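Local atomic coordinates of KLLA0F20702p (Kluyveromyces lactis, PDB entry 5Y5A), a protein that is the yeast telomerase subunit Est1, which binds Cdc13 and thereby probably helps recruit telomerase to chromosome ends. Residues 138-142 against 155-161; 238-243 against 257-261; 410-414 against 455-460; 431-436 against 493-499. All blocks are in the same frame, centred on the assembly; numbering follows the deposited sequence.

Interaction 1 (138-142 against 155-161)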
loop_
_atom_site.group_PDB
_atom_site.type_symbol
_atom_site.label_atom_id
_atom_site.label_comp_id
_atom_site.label_asym_id
_atom_site.label_seq_id
_atom_site.Cartn_x
_atom_site.Cartn_y
_atom_site.Cartn_z
ATOM N N LEU A 138 17.515 -2.056 16.977
ATOM C CA LEU A 138 18.031 -1.687 15.660
ATOM C C LEU A 138 19.543 -1.463 15.689
ATOM O O LEU A 138 20.283 -2.076 14.915
ATOM C CB LEU A 138 17.342 -0.424 15.145
ATOM C CG LEU A 138 15.982 -0.592 14.476
ATOM C CD1 LEU A 138 15.448 0.758 14.041
ATOM C CD2 LEU A 138 16.083 -1.536 13.294
ATOM N N GLU A 139 19.988 -0.581 16.580
ATOM C CA GLU A 139 21.410 -0.276 16.731
ATOM C C GLU A 139 22.213 -1.528 17.061
ATOM O O GLU A 139 23.321 -1.713 16.557
ATOM C CB GLU A 139 21.632 0.781 17.821
ATOM C CG GLU A 139 21.232 2.195 17.432
ATOM C CD GLU A 139 21.516 3.204 18.535
ATOM O OE1 GLU A 139 21.240 2.895 19.714
ATOM O OE2 GLU A 139 22.015 4.307 18.223
ATOM N N LEU A 140 21.651 -2.378 17.918
ATOM C CA LEU A 140 22.272 -3.653 18.250
ATOM C C LEU A 140 22.461 -4.485 16.994
ATOM O O LEU A 140 23.552 -4.979 16.721
ATOM C CB LEU A 140 21.427 -4.428 19.262
ATOM C CG LEU A 140 21.876 -5.871 19.520
ATOM C CD1 LEU A 140 23.228 -5.902 20.217
ATOM C CD2 LEU A 140 20.846 -6.651 20.320
ATOM N N ILE A 141 21.383 -4.617 16.230
ATOM C CA ILE A 141 21.369 -5.446 15.035
ATOM C C ILE A 141 22.379 -4.970 13.997
ATOM O O ILE A 141 23.196 -5.752 13.513
ATOM C CB ILE A 141 19.967 -5.476 14.411
ATOM C CG1 ILE A 141 19.026 -6.308 15.283
ATOM C CG2 ILE A 141 20.017 -6.037 13.002
ATOM C CD1 ILE A 141 17.572 -6.194 14.881
ATOM N N PHE A 142 22.328 -3.697 13.683
ATOM C CA PHE A 142 23.205 -3.120 12.699
ATOM C C PHE A 142 24.662 -3.059 13.129
ATOM O O PHE A 142 25.540 -2.863 12.315
ATOM C CB PHE A 142 22.714 -1.730 12.338
ATOM C CG PHE A 142 21.590 -1.723 11.350
ATOM C CD1 PHE A 142 20.301 -1.898 11.757
ATOM C CD2 PHE A 142 21.832 -1.537 10.016
ATOM C CE1 PHE A 142 19.268 -1.897 10.860
ATOM C CE2 PHE A 142 20.800 -1.529 9.110
ATOM C CZ PHE A 142 19.517 -1.709 9.536
ATOM N N THR A 155 20.060 2.127 3.944
ATOM C CA THR A 155 19.177 1.967 5.095
ATOM C C THR A 155 19.860 2.402 6.386
ATOM O O THR A 155 19.258 3.082 7.220
ATOM C CB THR A 155 18.707 0.515 5.242
ATOM O OG1 THR A 155 17.784 0.207 4.192
ATOM C CG2 THR A 155 18.016 0.299 6.580
ATOM N N ARG A 156 21.122 2.057 6.565
ATOM C CA ARG A 156 21.839 2.483 7.754
ATOM C C ARG A 156 21.811 3.983 7.814
ATOM O O ARG A 156 21.489 4.554 8.823
ATOM C CB ARG A 156 23.294 2.057 7.697
ATOM C CG ARG A 156 23.594 0.751 8.372
ATOM C CD ARG A 156 25.062 0.406 8.240
ATOM N NE ARG A 156 25.479 -0.335 9.408
ATOM C CZ ARG A 156 25.822 -1.609 9.392
ATOM N NH1 ARG A 156 26.618 -2.092 10.321
ATOM N NH2 ARG A 156 25.373 -2.401 8.450
ATOM N N SER A 157 22.159 4.624 6.718
ATOM C CA SER A 157 22.173 6.081 6.681
ATOM C C SER A 157 20.852 6.670 7.156
ATOM O O SER A 157 20.829 7.548 8.017
ATOM C CB SER A 157 22.474 6.571 5.262
ATOM O OG SER A 157 23.567 5.866 4.702
ATOM N N LYS A 158 19.753 6.176 6.596
ATOM C CA LYS A 158 18.420 6.678 6.924
ATOM C C LYS A 158 18.050 6.520 8.392
ATOM O O LYS A 158 17.134 7.185 8.873
ATOM C CB LYS A 158 17.363 5.970 6.079
ATOM C CG LYS A 158 17.380 6.322 4.611
ATOM C CD LYS A 158 16.234 5.625 3.902
ATOM C CE LYS A 158 16.194 5.972 2.432
ATOM N NZ LYS A 158 15.083 5.263 1.744
ATOM N N LEU A 159 18.744 5.631 9.097
ATOM C CA LEU A 159 18.446 5.380 10.504
ATOM C C LEU A 159 19.463 6.030 11.430
ATOM O O LEU A 159 19.444 5.794 12.638
ATOM C CB LEU A 159 18.317 3.877 10.765
ATOM C CG LEU A 159 17.048 3.246 10.191
ATOM C CD1 LEU A 159 16.948 1.768 10.535
ATOM C CD2 LEU A 159 15.828 4.003 10.689
ATOM N N ASN A 160 20.341 6.846 10.846
ATOM C CA ASN A 160 21.432 7.512 11.565
ATOM C C ASN A 160 22.269 6.542 12.384
ATOM O O ASN A 160 22.785 6.887 13.448
ATOM C CB ASN A 160 20.930 8.633 12.470
ATOM C CG ASN A 160 20.728 9.932 11.721
ATOM O OD1 ASN A 160 20.097 9.961 10.662
ATOM N ND2 ASN A 160 21.279 11.012 12.256
ATOM N N ILE A 161 22.397 5.323 11.879
ATOM C CA ILE A 161 23.233 4.322 12.511
ATOM C C ILE A 161 24.615 4.377 11.876
ATOM O O ILE A 161 24.743 4.382 10.650
ATOM C CB ILE A 161 22.622 2.919 12.372
ATOM C CG1 ILE A 161 21.310 2.845 13.159
ATOM C CG2 ILE A 161 23.598 1.856 12.842
ATOM C CD1 ILE A 161 20.493 1.600 12.882
#
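Glu-139 and Ile-161 bring the two backbones closest, their CA atoms 6.5 Å apart, where helix 113-144 passes the end of the short helix 155-158. That helix closes in a Schellman motif: Asn-160, with positive phi, is the C-prime residue, Ile-161 N bonds Arg-156 O and Asn-160 N bonds Ser-157 O. Leu-159 N is a second donor to Arg-156 O, from the opposite face of its carbonyl plane. The turn carries Ile-161 back against Phe-142, whose ring is the centre of the contact. CD1 of Ile-161 makes an off-centre CH-pi contact, 4.1 Å from the centroid of the Phe-142 ring, while its other branch, CG2, lies 3.7 Å from Phe-142 CB. With CG anti to the carbonyl carbon (chi1 -81°), the ring reaches across to helix 155-158, and its CZ comes 3.9 Å from Thr-155 CG2. The side chain of Arg-156 runs past the ring in the opposite direction, its CG 3.3 Å from Phe-142 CD2. Deeper in, CD1 of Leu-138 meets CD1 of Leu-159 at 3.9 Å, and both leucines also pack on Leu-192 of helix 179-206. Replacing Phe-142 with an alanine would probably open a gap between Ile-161 and Thr-155 and leave the aliphatic part of Arg-156 without its aromatic neighbour. The chemistry is thus chiefly apolar, so shape and burial hold the capped helix end to helix 113-144.

Interaction 2 (238-243 against 257-261)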
loop_
_atom_site.group_PDB
_atom_site.type_symbol
_atom_site.label_atom_id
_atom_site.label_comp_id
_atom_site.label_asym_id
_atom_site.label_seq_id
_atom_site.Cartn_x
_atom_site.Cartn_y
_atom_site.Cartn_z
ATOM N N PHE A 238 1.277 -0.912 6.212
ATOM C CA PHE A 238 0.320 -0.139 5.424
ATOM C C PHE A 238 -0.877 0.247 6.283
ATOM O O PHE A 238 -1.397 1.353 6.174
ATOM C CB PHE A 238 -0.139 -0.938 4.190
ATOM C CG PHE A 238 0.964 -1.225 3.212
ATOM C CD1 PHE A 238 1.783 -2.335 3.376
ATOM C CD2 PHE A 238 1.181 -0.390 2.124
ATOM C CE1 PHE A 238 2.805 -2.604 2.472
ATOM C CE2 PHE A 238 2.195 -0.655 1.216
ATOM C CZ PHE A 238 3.008 -1.762 1.391
ATOM N N LEU A 239 -1.305 -0.671 7.146
ATOM C CA LEU A 239 -2.433 -0.399 8.029
ATOM C C LEU A 239 -2.158 0.821 8.904
ATOM O O LEU A 239 -2.995 1.720 9.028
ATOM C CB LEU A 239 -2.746 -1.608 8.918
ATOM C CG LEU A 239 -3.985 -1.363 9.786
ATOM C CD1 LEU A 239 -5.262 -1.668 9.005
ATOM C CD2 LEU A 239 -3.946 -2.141 11.086
ATOM N N GLN A 240 -0.975 0.858 9.498
ATOM C CA GLN A 240 -0.643 1.933 10.422
ATOM C C GLN A 240 -0.490 3.253 9.677
ATOM O O GLN A 240 -0.848 4.312 10.192
ATOM C CB GLN A 240 0.623 1.593 11.202
ATOM C CG GLN A 240 0.452 0.415 12.149
ATOM C CD GLN A 240 -0.609 0.662 13.219
ATOM O OE1 GLN A 240 -0.770 1.782 13.714
ATOM N NE2 GLN A 240 -1.335 -0.391 13.580
ATOM N N ARG A 241 0.010 3.183 8.448
ATOM C CA ARG A 241 0.083 4.365 7.598
ATOM C C ARG A 241 -1.310 4.925 7.333
ATOM O O ARG A 241 -1.535 6.135 7.385
ATOM C CB ARG A 241 0.763 4.037 6.275
ATOM C CG ARG A 241 2.162 4.575 6.167
ATOM C CD ARG A 241 2.499 4.863 4.731
ATOM N NE ARG A 241 2.469 3.634 3.960
ATOM C CZ ARG A 241 3.480 2.777 3.905
ATOM N NH1 ARG A 241 3.373 1.675 3.176
ATOM N NH2 ARG A 241 4.600 3.026 4.577
ATOM N N GLY A 242 -2.240 4.026 7.033
ATOM C CA GLY A 242 -3.615 4.412 6.783
ATOM C C GLY A 242 -4.240 5.046 8.003
ATOM O O GLY A 242 -5.068 5.948 7.890
ATOM N N ILE A 243 -3.847 4.573 9.181
ATOM C CA ILE A 243 -4.381 5.131 10.410
ATOM C C ILE A 243 -3.911 6.575 10.546
ATOM O O ILE A 243 -4.697 7.445 10.921
ATOM C CB ILE A 243 -3.989 4.300 11.646
ATOM C CG1 ILE A 243 -4.676 2.933 11.582
ATOM C CG2 ILE A 243 -4.425 5.000 12.923
ATOM C CD1 ILE A 243 -4.285 1.990 12.692
ATOM N N GLN A 257 -4.338 2.554 1.626
ATOM C CA GLN A 257 -3.426 1.885 2.547
ATOM C C GLN A 257 -4.097 0.681 3.208
ATOM O O GLN A 257 -3.463 -0.358 3.416
ATOM C CB GLN A 257 -2.928 2.871 3.602
ATOM C CG GLN A 257 -2.031 3.969 3.032
ATOM C CD GLN A 257 -0.645 3.464 2.650
ATOM O OE1 GLN A 257 -0.096 2.559 3.285
ATOM N NE2 GLN A 257 -0.075 4.050 1.610
ATOM N N PHE A 258 -5.379 0.818 3.533
ATOM C CA PHE A 258 -6.128 -0.311 4.089
ATOM C C PHE A 258 -6.210 -1.466 3.090
ATOM O O PHE A 258 -6.133 -2.632 3.473
ATOM C CB PHE A 258 -7.541 0.116 4.514
ATOM C CG PHE A 258 -7.565 1.084 5.676
ATOM C CD1 PHE A 258 -6.486 1.176 6.548
ATOM C CD2 PHE A 258 -8.665 1.907 5.892
ATOM C CE1 PHE A 258 -6.505 2.067 7.625
ATOM C CE2 PHE A 258 -8.691 2.801 6.962
ATOM C CZ PHE A 258 -7.606 2.882 7.827
ATOM N N VAL A 259 -6.372 -1.139 1.811
ATOM C CA VAL A 259 -6.451 -2.162 0.775
ATOM C C VAL A 259 -5.098 -2.844 0.615
ATOM O O VAL A 259 -5.024 -4.060 0.525
ATOM C CB VAL A 259 -6.901 -1.568 -0.573
ATOM C CG1 VAL A 259 -6.654 -2.558 -1.703
ATOM C CG2 VAL A 259 -8.377 -1.190 -0.507
ATOM N N ARG A 260 -4.023 -2.054 0.606
ATOM C CA ARG A 260 -2.675 -2.619 0.532
ATOM C C ARG A 260 -2.391 -3.554 1.719
ATOM O O ARG A 260 -1.628 -4.512 1.599
ATOM C CB ARG A 260 -1.620 -1.509 0.486
ATOM C CG ARG A 260 -1.639 -0.628 -0.777
ATOM C CD ARG A 260 -1.311 -1.421 -2.044
ATOM N NE ARG A 260 -0.084 -2.203 -1.919
ATOM C CZ ARG A 260 1.129 -1.760 -2.242
ATOM N NH1 ARG A 260 1.288 -0.527 -2.709
ATOM N NH2 ARG A 260 2.188 -2.554 -2.100
ATOM N N SER A 261 -3.005 -3.265 2.862
ATOM C CA SER A 261 -2.710 -3.995 4.085
ATOM C C SER A 261 -3.456 -5.319 4.095
ATOM O O SER A 261 -3.074 -6.247 4.796
ATOM C CB SER A 261 -3.087 -3.171 5.318
ATOM O OG SER A 261 -4.465 -3.320 5.611
#
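OE1 of Gln-257 accepts a hydrogen bond from Arg-241 NE at 2.9 Å, with an N-H...O angle of 151°. The donor stands above the amide's carbonyl plane, and guanidinium and amide planes are perpendicular. A bend at chi2 (-73°) turns the Gln-257 amide toward Arg-241. The rest of the guanidinium is held by helix 218-230, NH2 in a salt bridge with Asp-225 and NH1 in a hydrogen bond to Ser-228. Phe-238 lies next to this polar pair: its CD2 is 3.4 Å from Arg-260 CB, and its CE2 sits over the centre of one face of the Arg-260 guanidinium, whose NH1 also bonds Met-487 O. Gly-242 lets the antiparallel helices 235-247 and 251-263 come close, their local axes 7.6 Å apart at an angle of 165°; a CB there would clash with Phe-258 CE1, which lies 3.8 Å from Gly-242 C. The edge of the Phe-258 ring meets Leu-239 O, and its CD1 lies 4.0 Å from Leu-239 CD1. Such a close helical hairpin is consistent with the TPR-like family of this region. Buried arginines on both helices are thus accommodated by polar partners and an aromatic ring, and Arg-241 probably relies on Asp-225 to offset its charge.

Interaction 3 (410-414 against 455-460)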
loop_
_atom_site.group_PDB
_atom_site.type_symbol
_atom_site.label_atom_id
_atom_site.label_comp_id
_atom_site.label_asym_id
_atom_site.label_seq_id
_atom_site.Cartn_x
_atom_site.Cartn_y
_atom_site.Cartn_z
ATOM N N ILE A 410 -3.680 8.421 -20.994
ATOM C CA ILE A 410 -2.471 7.776 -21.494
ATOM C C ILE A 410 -2.290 8.034 -22.994
ATOM O O ILE A 410 -1.173 8.274 -23.447
ATOM C CB ILE A 410 -2.480 6.254 -21.217
ATOM C CG1 ILE A 410 -2.713 5.981 -19.723
ATOM C CG2 ILE A 410 -1.173 5.627 -21.659
ATOM C CD1 ILE A 410 -2.833 4.488 -19.361
ATOM N N MET A 411 -3.386 8.023 -23.754
ATOM C CA MET A 411 -3.311 8.302 -25.191
ATOM C C MET A 411 -2.800 9.710 -25.472
ATOM O O MET A 411 -2.203 9.957 -26.525
ATOM C CB MET A 411 -4.678 8.108 -25.864
ATOM C CG MET A 411 -5.042 6.657 -26.151
ATOM S SD MET A 411 -4.000 5.897 -27.401
ATOM C CE MET A 411 -4.686 6.624 -28.888
ATOM N N LYS A 412 -3.030 10.628 -24.539
ATOM C CA LYS A 412 -2.555 12.003 -24.709
ATOM C C LYS A 412 -1.152 12.194 -24.134
ATOM O O LYS A 412 -0.579 13.272 -24.252
ATOM C CB LYS A 412 -3.513 13.009 -24.054
ATOM C CG LYS A 412 -4.969 12.895 -24.495
ATOM C CD LYS A 412 -5.760 14.162 -24.147
ATOM C CE LYS A 412 -7.263 13.948 -24.328
ATOM N NZ LYS A 412 -8.053 15.188 -24.067
ATOM N N GLU A 413 -0.595 11.153 -23.516
ATOM C CA GLU A 413 0.687 11.302 -22.827
ATOM C C GLU A 413 1.690 10.162 -23.039
ATOM O O GLU A 413 2.657 10.049 -22.286
ATOM C CB GLU A 413 0.447 11.460 -21.322
ATOM C CG GLU A 413 -0.415 12.650 -20.938
ATOM C CD GLU A 413 0.253 13.980 -21.234
ATOM O OE1 GLU A 413 -0.464 15.004 -21.330
ATOM O OE2 GLU A 413 1.496 14.005 -21.359
ATOM N N PHE A 414 1.493 9.336 -24.062
ATOM C CA PHE A 414 2.335 8.149 -24.202
ATOM C C PHE A 414 3.766 8.506 -24.597
ATOM O O PHE A 414 4.654 7.662 -24.490
ATOM C CB PHE A 414 1.732 7.154 -25.205
ATOM C CG PHE A 414 1.647 7.676 -26.617
ATOM C CD1 PHE A 414 2.729 7.566 -27.481
ATOM C CD2 PHE A 414 0.478 8.259 -27.083
ATOM C CE1 PHE A 414 2.650 8.036 -28.772
ATOM C CE2 PHE A 414 0.394 8.734 -28.376
ATOM C CZ PHE A 414 1.482 8.629 -29.221
ATOM N N ASN A 455 -5.643 0.999 -29.863
ATOM C CA ASN A 455 -5.257 2.391 -30.136
ATOM C C ASN A 455 -3.923 2.738 -29.492
ATOM O O ASN A 455 -3.068 3.357 -30.119
ATOM C CB ASN A 455 -6.322 3.370 -29.634
ATOM C CG ASN A 455 -7.613 3.267 -30.401
ATOM O OD1 ASN A 455 -7.641 2.746 -31.516
ATOM N ND2 ASN A 455 -8.696 3.764 -29.814
ATOM N N LEU A 456 -3.753 2.322 -28.239
ATOM C CA LEU A 456 -2.522 2.590 -27.507
ATOM C C LEU A 456 -1.359 1.833 -28.133
ATOM O O LEU A 456 -0.297 2.399 -28.377
ATOM C CB LEU A 456 -2.667 2.206 -26.024
ATOM C CG LEU A 456 -1.441 2.570 -25.192
ATOM C CD1 LEU A 456 -1.200 4.081 -25.280
ATOM C CD2 LEU A 456 -1.591 2.124 -23.743
ATOM N N THR A 457 -1.572 0.548 -28.403
ATOM C CA THR A 457 -0.525 -0.280 -28.979
ATOM C C THR A 457 -0.109 0.277 -30.339
ATOM O O THR A 457 1.086 0.352 -30.634
ATOM C CB THR A 457 -0.975 -1.753 -29.105
ATOM O OG1 THR A 457 -1.508 -2.192 -27.847
ATOM C CG2 THR A 457 0.194 -2.654 -29.480
ATOM N N ASN A 458 -1.080 0.698 -31.151
ATOM C CA ASN A 458 -0.770 1.278 -32.464
ATOM C C ASN A 458 0.053 2.563 -32.357
ATOM O O ASN A 458 0.938 2.802 -33.184
ATOM C CB ASN A 458 -2.053 1.555 -33.271
ATOM C CG ASN A 458 -2.644 0.284 -33.896
ATOM O OD1 ASN A 458 -1.977 -0.739 -33.985
ATOM N ND2 ASN A 458 -3.898 0.359 -34.335
ATOM N N GLU A 459 -0.233 3.394 -31.352
ATOM C CA GLU A 459 0.572 4.607 -31.137
ATOM C C GLU A 459 1.983 4.223 -30.701
ATOM O O GLU A 459 2.960 4.836 -31.110
ATOM C CB GLU A 459 -0.060 5.527 -30.084
ATOM C CG GLU A 459 -1.415 6.104 -30.465
ATOM C CD GLU A 459 -1.342 6.988 -31.693
ATOM O OE1 GLU A 459 -2.302 6.975 -32.493
ATOM O OE2 GLU A 459 -0.325 7.692 -31.862
ATOM N N LEU A 460 2.084 3.201 -29.861
ATOM C CA LEU A 460 3.388 2.754 -29.398
ATOM C C LEU A 460 4.211 2.201 -30.557
ATOM O O LEU A 460 5.384 2.538 -30.705
ATOM C CB LEU A 460 3.229 1.716 -28.284
ATOM C CG LEU A 460 2.574 2.315 -27.035
ATOM C CD1 LEU A 460 2.452 1.308 -25.915
ATOM C CD2 LEU A 460 3.347 3.541 -26.582
#
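This is a mainly apolar contact between a turn and a helix: residues 410-414, at the end of helix 385-410 and in the loop after it, lie against one side of helix 447-462, the centre of the contact about 28 Å from the centre of the chain. Phe-414 lays its ring against Glu-459, whose CB stands over one face, 3.8 Å from the ring centroid and 20° off the normal, in a CH-pi contact. The Phe-414 side chain takes the sterically crowded position between backbone N and carbonyl carbon (chi1 64°), which presents its ring to the helix. The carboxylate of Glu-459 extends past the far end of the ring, with OE2 3.3 Å from Phe-414 CZ. At the near end, CD2 of Leu-460 lies 4.2 Å from Phe-414 CD1. Met-411, bent at chi2 and chi3, curls over the preceding helical turn: its SD rests 3.6 Å from Leu-456 CA, and its CE touches both Asn-455 CB and Glu-459 CG, each at 3.7 Å. Deeper in the fold, Ile-410 CG2 meets Leu-456 CD1 at 3.9 Å, and Leu-456 also touches Ala-426 of helix 421-433. A serine in place of Phe-414 would probably leave Glu-459 CB and the CD2 methyl of Leu-460 without their aromatic cover. Leu-460 also packs on Leu-537 and Val-538 of helix 526-546, while Phe-414 O accepts a hydrogen bond from His-530 of the same helix. The arrangement is that of an inter-helix turn packed on a later helix within the all-helical Est1 DNA/RNA-binding region.

Interaction 4 (431-436 against 493-499)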
loop_
_atom_site.group_PDB
_atom_site.type_symbol
_atom_site.label_atom_id
_atom_site.label_comp_id
_atom_site.label_asym_id
_atom_site.label_seq_id
_atom_site.Cartn_x
_atom_site.Cartn_y
_atom_site.Cartn_z
ATOM N N CYS A 431 -0.518 -6.373 -16.167
ATOM C CA CYS A 431 0.007 -7.318 -15.193
ATOM C C CYS A 431 -1.108 -7.876 -14.324
ATOM O O CYS A 431 -1.096 -9.055 -13.960
ATOM C CB CYS A 431 1.076 -6.661 -14.329
ATOM S SG CYS A 431 2.640 -6.481 -15.187
ATOM N N TRP A 432 -2.079 -7.031 -13.999
ATOM C CA TRP A 432 -3.242 -7.493 -13.250
ATOM C C TRP A 432 -4.038 -8.486 -14.078
ATOM O O TRP A 432 -4.369 -9.586 -13.618
ATOM C CB TRP A 432 -4.139 -6.321 -12.853
ATOM C CG TRP A 432 -5.365 -6.751 -12.097
ATOM C CD1 TRP A 432 -5.406 -7.529 -10.969
ATOM C CD2 TRP A 432 -6.724 -6.407 -12.394
ATOM N NE1 TRP A 432 -6.709 -7.695 -10.552
ATOM C CE2 TRP A 432 -7.536 -7.006 -11.403
ATOM C CE3 TRP A 432 -7.334 -5.645 -13.396
ATOM C CZ2 TRP A 432 -8.924 -6.873 -11.396
ATOM C CZ3 TRP A 432 -8.714 -5.504 -13.379
ATOM C CH2 TRP A 432 -9.492 -6.122 -12.389
ATOM N N ILE A 433 -4.335 -8.084 -15.310
ATOM C CA ILE A 433 -5.173 -8.876 -16.198
ATOM C C ILE A 433 -4.584 -10.268 -16.442
ATOM O O ILE A 433 -5.314 -11.255 -16.394
ATOM C CB ILE A 433 -5.402 -8.131 -17.523
ATOM C CG1 ILE A 433 -6.320 -6.927 -17.276
ATOM C CG2 ILE A 433 -6.015 -9.041 -18.572
ATOM C CD1 ILE A 433 -6.506 -6.023 -18.469
ATOM N N LYS A 434 -3.269 -10.358 -16.650
ATOM C CA LYS A 434 -2.628 -11.651 -16.895
ATOM C C LYS A 434 -2.586 -12.550 -15.655
ATOM O O LYS A 434 -2.232 -13.728 -15.753
ATOM C CB LYS A 434 -1.200 -11.456 -17.407
ATOM C CG LYS A 434 -0.145 -11.553 -16.329
ATOM C CD LYS A 434 1.241 -11.239 -16.867
ATOM C CE LYS A 434 2.063 -12.502 -17.026
ATOM N NZ LYS A 434 3.421 -12.198 -17.553
ATOM N N SER A 435 -2.938 -12.000 -14.499
ATOM C CA SER A 435 -2.795 -12.712 -13.230
ATOM C C SER A 435 -4.038 -13.485 -12.811
ATOM O O SER A 435 -3.978 -14.290 -11.893
ATOM C CB SER A 435 -2.435 -11.734 -12.102
ATOM O OG SER A 435 -1.148 -11.173 -12.283
ATOM N N HIS A 436 -5.169 -13.207 -13.445
ATOM C CA HIS A 436 -6.427 -13.816 -13.028
ATOM C C HIS A 436 -7.254 -14.230 -14.249
ATOM O O HIS A 436 -7.634 -13.401 -15.072
ATOM C CB HIS A 436 -7.210 -12.853 -12.129
ATOM C CG HIS A 436 -6.394 -12.293 -11.006
ATOM N ND1 HIS A 436 -6.082 -13.021 -9.876
ATOM C CD2 HIS A 436 -5.801 -11.085 -10.844
ATOM C CE1 HIS A 436 -5.343 -12.287 -9.068
ATOM N NE2 HIS A 436 -5.144 -11.111 -9.638
ATOM N N PRO A 493 -2.757 -8.794 -5.950
ATOM C CA PRO A 493 -3.451 -8.867 -7.246
ATOM C C PRO A 493 -2.543 -8.927 -8.483
ATOM O O PRO A 493 -2.988 -9.395 -9.522
ATOM C CB PRO A 493 -4.282 -7.586 -7.253
ATOM C CG PRO A 493 -4.582 -7.361 -5.805
ATOM C CD PRO A 493 -3.304 -7.724 -5.102
ATOM N N THR A 494 -1.306 -8.456 -8.377
ATOM C CA THR A 494 -0.362 -8.569 -9.485
ATOM C C THR A 494 0.636 -9.692 -9.195
ATOM O O THR A 494 1.696 -9.778 -9.818
ATOM C CB THR A 494 0.382 -7.235 -9.740
ATOM O OG1 THR A 494 0.852 -6.700 -8.493
ATOM C CG2 THR A 494 -0.565 -6.213 -10.390
ATOM N N LYS A 495 0.272 -10.545 -8.237
ATOM C CA LYS A 495 1.078 -11.702 -7.850
ATOM C C LYS A 495 2.467 -11.351 -7.335
ATOM O O LYS A 495 3.437 -12.059 -7.620
ATOM C CB LYS A 495 1.194 -12.696 -9.007
ATOM C CG LYS A 495 -0.138 -13.144 -9.572
ATOM C CD LYS A 495 -0.867 -14.062 -8.619
ATOM C CE LYS A 495 -2.008 -14.770 -9.326
ATOM N NZ LYS A 495 -2.725 -15.687 -8.406
ATOM N N PHE A 496 2.540 -10.240 -6.602
ATOM C CA PHE A 496 3.658 -9.910 -5.713
ATOM C C PHE A 496 4.817 -9.261 -6.459
ATOM O O PHE A 496 5.719 -8.695 -5.837
ATOM C CB PHE A 496 4.201 -11.175 -5.033
ATOM C CG PHE A 496 3.140 -11.979 -4.336
ATOM C CD1 PHE A 496 2.214 -11.350 -3.511
ATOM C CD2 PHE A 496 3.041 -13.351 -4.521
ATOM C CE1 PHE A 496 1.219 -12.077 -2.867
ATOM C CE2 PHE A 496 2.043 -14.086 -3.874
ATOM C CZ PHE A 496 1.129 -13.436 -3.044
ATOM N N THR A 497 4.788 -9.328 -7.787
ATOM C CA THR A 497 5.797 -8.652 -8.602
ATOM C C THR A 497 5.257 -8.510 -10.036
ATOM O O THR A 497 4.609 -9.420 -10.556
ATOM C CB THR A 497 7.182 -9.360 -8.583
ATOM O OG1 THR A 497 8.148 -8.572 -9.285
ATOM C CG2 THR A 497 7.107 -10.763 -9.197
ATOM N N LEU A 498 5.483 -7.356 -10.660
ATOM C CA LEU A 498 5.044 -7.154 -12.043
ATOM C C LEU A 498 5.854 -8.047 -12.985
ATOM O O LEU A 498 7.053 -7.840 -13.179
ATOM C CB LEU A 498 5.178 -5.687 -12.454
ATOM C CG LEU A 498 4.567 -4.675 -11.483
ATOM C CD1 LEU A 498 4.704 -3.246 -12.004
ATOM C CD2 LEU A 498 3.105 -5.016 -11.195
ATOM N N SER A 499 5.191 -9.036 -13.576
ATOM C CA SER A 499 5.876 -10.068 -14.346
ATOM C C SER A 499 5.822 -9.885 -15.879
ATOM O O SER A 499 5.891 -10.868 -16.618
ATOM C CB SER A 499 5.298 -11.439 -13.979
ATOM O OG SER A 499 3.910 -11.504 -14.283
#
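Residues 431-436, with the type I turn from Ile-433 to His-436, face the irregular segment 493-499, nearest at Trp-432 and Thr-494, whose CA atoms are 4.9 Å apart. His-436 donates from NE2 to Pro-493 O at 2.8 Å, the donor tilted 18° from the carbonyl plane. The same oxygen lies at the edge of the Trp-432 ring, 3.4 Å from CD1, and Pro-493 CB packs against that CD1; the indole NE1 is hydrogen-bonded to His-373 of helix 339-379. Ser-435 CB is 3.5 Å from Pro-493 O, and its OG turns back toward Cys-431, giving a 2.7 Å bond to Cys-431 O, and lies beside Lys-495 CG. Lys-495 and Phe-496 form the corner of a type I' beta turn from Thr-494 to Thr-497, both with positive phi, which reverses the loop and brings Leu-498 and Ser-499 to the helix. There Leu-498 CB meets Cys-431 SG at 3.8 Å. Lys-434, bent at chi3 (-105°), places its NZ above the carbonyl plane of Ser-499, with Lys-434 NZ to Ser-499 O at 3.0 Å. A weak second bond runs from the same NZ to Ser-499 OG. Lys-434 also packs on an aromatic side chain of the bound peptide, as does Thr-497.

In the fold
The four contacts follow one another along a largely helical chain, except that interactions 3 and 4 interlock, their segments alternating in sequence. Interaction 1 lies in the Est1 family region near the N-terminal end, the other three in the DNA/RNA-binding family region. Interactions 1 and 2 are 25 Å apart between centres, yet both touch helices 179-206 and 218-230, so these helices probably connect the two regions. Interaction 2 sits near the middle of the chain, with interaction 4 about 20 Å away between centres; Arg-260 reaches toward the loop leading to 493-499. Helix 421-433 links interactions 3 and 4, whose centres are 22 Å apart, while the centres of interactions 1 and 3 lie 45 Å apart. Interaction 4 borders the bound peptide, consistent with a place in Cdc13 binding.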